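PDB 6SKY: Serine/threonine-protein kinase Tel1 from Chaetomium thermophilum, which is a protein kinase that probably senses DNA damage and activates checkpoint signalling by phosphorylating serine or threonine followed by glutamine. Local coordinates for residues A[2146-2149]-A[2153-2156]; A[2156-2161]-A[2192-2197]. One frame throughout, in Å; residues are numbered along the deposited sequence.

Interaction 1. Residues A[2146-2149]-A[2153-2156]; sequences NLRA and TSAD
Arg2148 NH1 has two backbone carbonyls of the loop end close by: it makes a weak hydrogen bond to the oxygen of Leu2152, while Thr2153 O sits 3.5 Å from NH1. The second approach is not a directed bond, because Thr2153 O lies over one face of the guanidinium, where no N-H points. On the other branch, NH2 stands 3.9 Å from the CA of Ser2154, which approaches the guanidinium obliquely, and CB of the same serine is in van der Waals range too. The route of the side chain explains these meetings. CG leaves anti to the carbonyl carbon, and a bend at chi3 (-107°) turns the guanidinium toward the start of helix 2154-2174.

Thr2153 is the N-cap of that helix. Its CB points away from Arg2148, and its OG1 gives a weak hydrogen bond, 3.3 Å long, to Asp2156 OD2 in the first turn. Gln2102 NE2 from helix 2102-2119 holds the same carboxylate oxygen.

An alanine in place of Arg2148 would probably leave the carbonyl of Leu2152 without this donor and open a gap beside Ser2154. Arg2148 NE also makes a weak bond to Trp2141 O, near the end of helix 2124-2143. Among the partners described, backbone carbonyls face the guanidinium, two of them through weak bonds, which is consistent with a weak electrostatic attraction across this interhelical loop.

Interaction 2. Residues A[2156-2161]-A[2192-2197]; sequences DARLVQ and IPSCES
The guanidinium of Arg2158 meets 2192-2197 along its edge: Ser2194 OG and Cys2195 SG both lie near its plane, and neither residue sits over a face. The setting is the alpha-helical solenoid of the FAT domain, where helix 2154-2174 packs beside the short, weakly bonded helical turn 2193-2196. Arg2158 NH1 donates to Ser2194 OG, modelled at 2.5 Å, with an N-H...O angle of 141°. OG is 3° out of the guanidinium plane, so the direction fits a donor in the plane although the bond is bent; its shortness carries no weight at this resolution.

Bends at chi2 (62°) and chi3 fold the arginine chain, and its aliphatic part runs past the neighbouring cysteine. CG comes to 3.5 Å from Cys2195 SG, a contact of carbon with sulfur, while NE remains 4.0 Å from that sulfur. The nearest CA pair across the segments, Arg2158 and Cys2195 at 7.4 Å, falls at this same place.

NH2, the other terminal nitrogen, is hydrogen-bonded to Ser2142 OG on helix 2124-2143. If the short pair is a real bond, the one guanidinium would link three helical elements. Ser2194 OG in turn makes a weak hydrogen bond to Leu2191 O, which may limit how its hydroxyl turns. Within the turn itself, Ile2192 O accepts from both Cys2195 N and Glu2196 N, each at 3.1 Å.

How the interactions relate
The two contacts follow one another along helix 2154-2174 in the FAT region, their centres 12 Å apart and both on the same side of the chain's centre, away from the nucleotide and magnesium sites. Interaction 1 joins the loop after helix 2124-2143 to the helix start; interaction 2 begins at Asp2156, which both share, and reaches on to the turn 2193-2196, beyond helix 2178-2189. They also touch directly, Arg2148 NE lying 3.8 Å from the CB of Ala2157. In each an arginine also reaches helix 2124-2143, weakly in interaction 1, so successive parts of the helical array are linked through the first turns of one helix.

Interaction 1. Residues A[2146-2149]-A[2153-2156]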
loop_
_atom_site.group_PDB
_atom_site.type_symbol
_atom_site.label_atom_id
_atom_site.label_comp_id
_atom_site.label_asym_id
_atom_site.label_seq_id
_atom_site.Cartn_x
_atom_site.Cartn_y
_atom_site.Cartn_z
ATOM N N ASN A 2146 -11.696 -31.938 -34.433
ATOM C CA ASN A 2146 -11.223 -32.904 -35.412
ATOM C C ASN A 2146 -9.754 -33.253 -35.236
ATOM O O ASN A 2146 -9.312 -34.282 -35.750
ATOM C CB ASN A 2146 -11.481 -32.386 -36.827
ATOM C CG ASN A 2146 -11.009 -30.968 -37.033
ATOM O OD1 ASN A 2146 -9.981 -30.562 -36.512
ATOM N ND2 ASN A 2146 -11.763 -30.206 -37.807
ATOM N N LEU A 2147 -8.996 -32.439 -34.510
ATOM C CA LEU A 2147 -7.591 -32.717 -34.255
ATOM C C LEU A 2147 -7.373 -33.718 -33.131
ATOM O O LEU A 2147 -6.247 -34.185 -32.953
ATOM C CB LEU A 2147 -6.857 -31.422 -33.920
ATOM C CG LEU A 2147 -6.125 -30.692 -35.037
ATOM C CD1 LEU A 2147 -6.862 -30.820 -36.331
ATOM C CD2 LEU A 2147 -5.963 -29.236 -34.670
ATOM N N ARG A 2148 -8.402 -34.055 -32.371
ATOM C CA ARG A 2148 -8.245 -34.975 -31.259
ATOM C C ARG A 2148 -8.442 -36.416 -31.705
ATOM O O ARG A 2148 -9.070 -36.699 -32.725
ATOM C CB ARG A 2148 -9.228 -34.647 -30.143
ATOM C CG ARG A 2148 -8.917 -33.373 -29.427
ATOM C CD ARG A 2148 -9.675 -33.290 -28.144
ATOM N NE ARG A 2148 -10.747 -32.318 -28.235
ATOM C CZ ARG A 2148 -12.023 -32.639 -28.348
ATOM N NH1 ARG A 2148 -12.382 -33.908 -28.381
ATOM N NH2 ARG A 2148 -12.936 -31.694 -28.422
ATOM N N ALA A 2149 -7.911 -37.333 -30.905
ATOM C CA ALA A 2149 -8.017 -38.748 -31.204
ATOM C C ALA A 2149 -9.462 -39.206 -31.035
ATOM O O ALA A 2149 -10.367 -38.419 -30.749
ATOM C CB ALA A 2149 -7.071 -39.548 -30.316
ATOM N N THR A 2153 -13.363 -37.330 -25.702
ATOM C CA THR A 2153 -14.548 -36.509 -25.874
ATOM C C THR A 2153 -14.240 -35.066 -25.501
ATOM O O THR A 2153 -13.146 -34.733 -25.050
ATOM C CB THR A 2153 -15.694 -37.055 -25.033
ATOM O OG1 THR A 2153 -15.288 -37.116 -23.665
ATOM C CG2 THR A 2153 -16.059 -38.443 -25.491
ATOM N N SER A 2154 -15.218 -34.187 -25.689
ATOM C CA SER A 2154 -15.006 -32.789 -25.355
ATOM C C SER A 2154 -15.034 -32.536 -23.857
ATOM O O SER A 2154 -14.438 -31.558 -23.399
ATOM C CB SER A 2154 -16.052 -31.917 -26.038
ATOM O OG SER A 2154 -15.733 -30.550 -25.864
ATOM N N ALA A 2155 -15.707 -33.390 -23.088
ATOM C CA ALA A 2155 -15.682 -33.254 -21.640
ATOM C C ALA A 2155 -14.281 -33.486 -21.093
ATOM O O ALA A 2155 -13.848 -32.789 -20.173
ATOM C CB ALA A 2155 -16.674 -34.221 -21.009
ATOM N N ASP A 2156 -13.550 -34.446 -21.661
ATOM C CA ASP A 2156 -12.177 -34.696 -21.232
ATOM C C ASP A 2156 -11.278 -33.504 -21.523
ATOM O O ASP A 2156 -10.485 -33.085 -20.671
ATOM C CB ASP A 2156 -11.636 -35.939 -21.926
ATOM C CG ASP A 2156 -12.356 -37.197 -21.511
ATOM O OD1 ASP A 2156 -12.842 -37.249 -20.363
ATOM O OD2 ASP A 2156 -12.431 -38.140 -22.328
#

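Interaction 2. Residues A[2156-2161]-A[2192-2197]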
loop_
_atom_site.group_PDB
_atom_site.type_symbol
_atom_site.label_atom_id
_atom_site.label_comp_id
_atom_site.label_asym_id
_atom_site.label_seq_id
_atom_site.Cartn_x
_atom_site.Cartn_y
_atom_site.Cartn_z
ATOM N N ASP A 2156 -13.550 -34.446 -21.661
ATOM C CA ASP A 2156 -12.177 -34.696 -21.232
ATOM C C ASP A 2156 -11.278 -33.504 -21.523
ATOM O O ASP A 2156 -10.485 -33.085 -20.671
ATOM C CB ASP A 2156 -11.636 -35.939 -21.926
ATOM C CG ASP A 2156 -12.356 -37.197 -21.511
ATOM O OD1 ASP A 2156 -12.842 -37.249 -20.363
ATOM O OD2 ASP A 2156 -12.431 -38.140 -22.328
ATOM N N ALA A 2157 -11.371 -32.958 -22.734
ATOM C CA ALA A 2157 -10.553 -31.809 -23.092
ATOM C C ALA A 2157 -10.885 -30.603 -22.228
ATOM O O ALA A 2157 -9.988 -29.877 -21.784
ATOM C CB ALA A 2157 -10.742 -31.485 -24.569
ATOM N N ARG A 2158 -12.171 -30.384 -21.958
ATOM C CA ARG A 2158 -12.566 -29.273 -21.107
ATOM C C ARG A 2158 -12.044 -29.448 -19.692
ATOM O O ARG A 2158 -11.534 -28.500 -19.085
ATOM C CB ARG A 2158 -14.079 -29.149 -21.100
ATOM C CG ARG A 2158 -14.555 -27.795 -20.730
ATOM C CD ARG A 2158 -14.062 -26.801 -21.730
ATOM N NE ARG A 2158 -15.036 -25.752 -21.947
ATOM C CZ ARG A 2158 -15.054 -24.976 -23.018
ATOM N NH1 ARG A 2158 -15.982 -24.043 -23.139
ATOM N NH2 ARG A 2158 -14.147 -25.138 -23.968
ATOM N N LEU A 2159 -12.162 -30.655 -19.148
ATOM C CA LEU A 2159 -11.698 -30.902 -17.794
ATOM C C LEU A 2159 -10.196 -30.696 -17.679
ATOM O O LEU A 2159 -9.712 -30.133 -16.689
ATOM C CB LEU A 2159 -12.085 -32.312 -17.378
ATOM C CG LEU A 2159 -12.014 -32.607 -15.893
ATOM C CD1 LEU A 2159 -12.782 -31.558 -15.150
ATOM C CD2 LEU A 2159 -12.593 -33.965 -15.639
ATOM N N VAL A 2160 -9.439 -31.130 -18.687
ATOM C CA VAL A 2160 -7.993 -30.970 -18.610
ATOM C C VAL A 2160 -7.605 -29.507 -18.766
ATOM O O VAL A 2160 -6.639 -29.046 -18.144
ATOM C CB VAL A 2160 -7.301 -31.880 -19.640
ATOM C CG1 VAL A 2160 -6.806 -31.102 -20.821
ATOM C CG2 VAL A 2160 -6.161 -32.610 -18.993
ATOM N N GLN A 2161 -8.367 -28.739 -19.547
ATOM C CA GLN A 2161 -8.107 -27.308 -19.640
ATOM C C GLN A 2161 -8.341 -26.618 -18.306
ATOM O O GLN A 2161 -7.547 -25.771 -17.882
ATOM C CB GLN A 2161 -8.992 -26.691 -20.710
ATOM C CG GLN A 2161 -8.837 -25.212 -20.844
ATOM C CD GLN A 2161 -9.920 -24.606 -21.674
ATOM O OE1 GLN A 2161 -10.869 -25.272 -22.048
ATOM N NE2 GLN A 2161 -9.791 -23.331 -21.965
ATOM N N ILE A 2192 -17.935 -21.653 -17.352
ATOM C CA ILE A 2192 -18.910 -22.425 -16.586
ATOM C C ILE A 2192 -20.174 -22.699 -17.398
ATOM O O ILE A 2192 -20.674 -23.831 -17.359
ATOM C CB ILE A 2192 -19.231 -21.731 -15.255
ATOM C CG1 ILE A 2192 -18.151 -22.053 -14.233
ATOM C CG2 ILE A 2192 -20.575 -22.158 -14.730
ATOM C CD1 ILE A 2192 -18.362 -21.386 -12.910
ATOM N N PRO A 2193 -20.736 -21.732 -18.138
ATOM C CA PRO A 2193 -21.885 -22.066 -18.995
ATOM C C PRO A 2193 -21.622 -23.208 -19.963
ATOM O O PRO A 2193 -22.431 -24.136 -20.058
ATOM C CB PRO A 2193 -22.146 -20.749 -19.725
ATOM C CG PRO A 2193 -21.706 -19.729 -18.791
ATOM C CD PRO A 2193 -20.501 -20.277 -18.124
ATOM N N SER A 2194 -20.510 -23.166 -20.685
ATOM C CA SER A 2194 -20.170 -24.209 -21.638
ATOM C C SER A 2194 -19.554 -25.432 -20.986
ATOM O O SER A 2194 -19.103 -26.330 -21.697
ATOM C CB SER A 2194 -19.220 -23.658 -22.696
ATOM O OG SER A 2194 -18.089 -23.064 -22.093
ATOM N N CYS A 2195 -19.499 -25.483 -19.658
ATOM C CA CYS A 2195 -19.113 -26.693 -18.948
ATOM C C CYS A 2195 -20.301 -27.447 -18.390
ATOM O O CYS A 2195 -20.217 -28.661 -18.205
ATOM C CB CYS A 2195 -18.159 -26.363 -17.798
ATOM S SG CYS A 2195 -16.448 -26.084 -18.272
ATOM N N GLU A 2196 -21.402 -26.754 -18.110
ATOM C CA GLU A 2196 -22.603 -27.400 -17.604
ATOM C C GLU A 2196 -23.404 -28.074 -18.704
ATOM O O GLU A 2196 -24.271 -28.898 -18.405
ATOM C CB GLU A 2196 -23.476 -26.379 -16.881
ATOM C CG GLU A 2196 -22.795 -25.736 -15.688
ATOM C CD GLU A 2196 -23.535 -24.522 -15.167
ATOM O OE1 GLU A 2196 -24.407 -23.997 -15.890
ATOM O OE2 GLU A 2196 -23.242 -24.089 -14.033
ATOM N N SER A 2197 -23.141 -27.740 -19.962
ATOM C CA SER A 2197 -23.782 -28.410 -21.080
ATOM C C SER A 2197 -23.025 -29.647 -21.532
ATOM O O SER A 2197 -23.600 -30.485 -22.233
ATOM C CB SER A 2197 -23.930 -27.444 -22.254
ATOM O OG SER A 2197 -22.666 -27.011 -22.714
#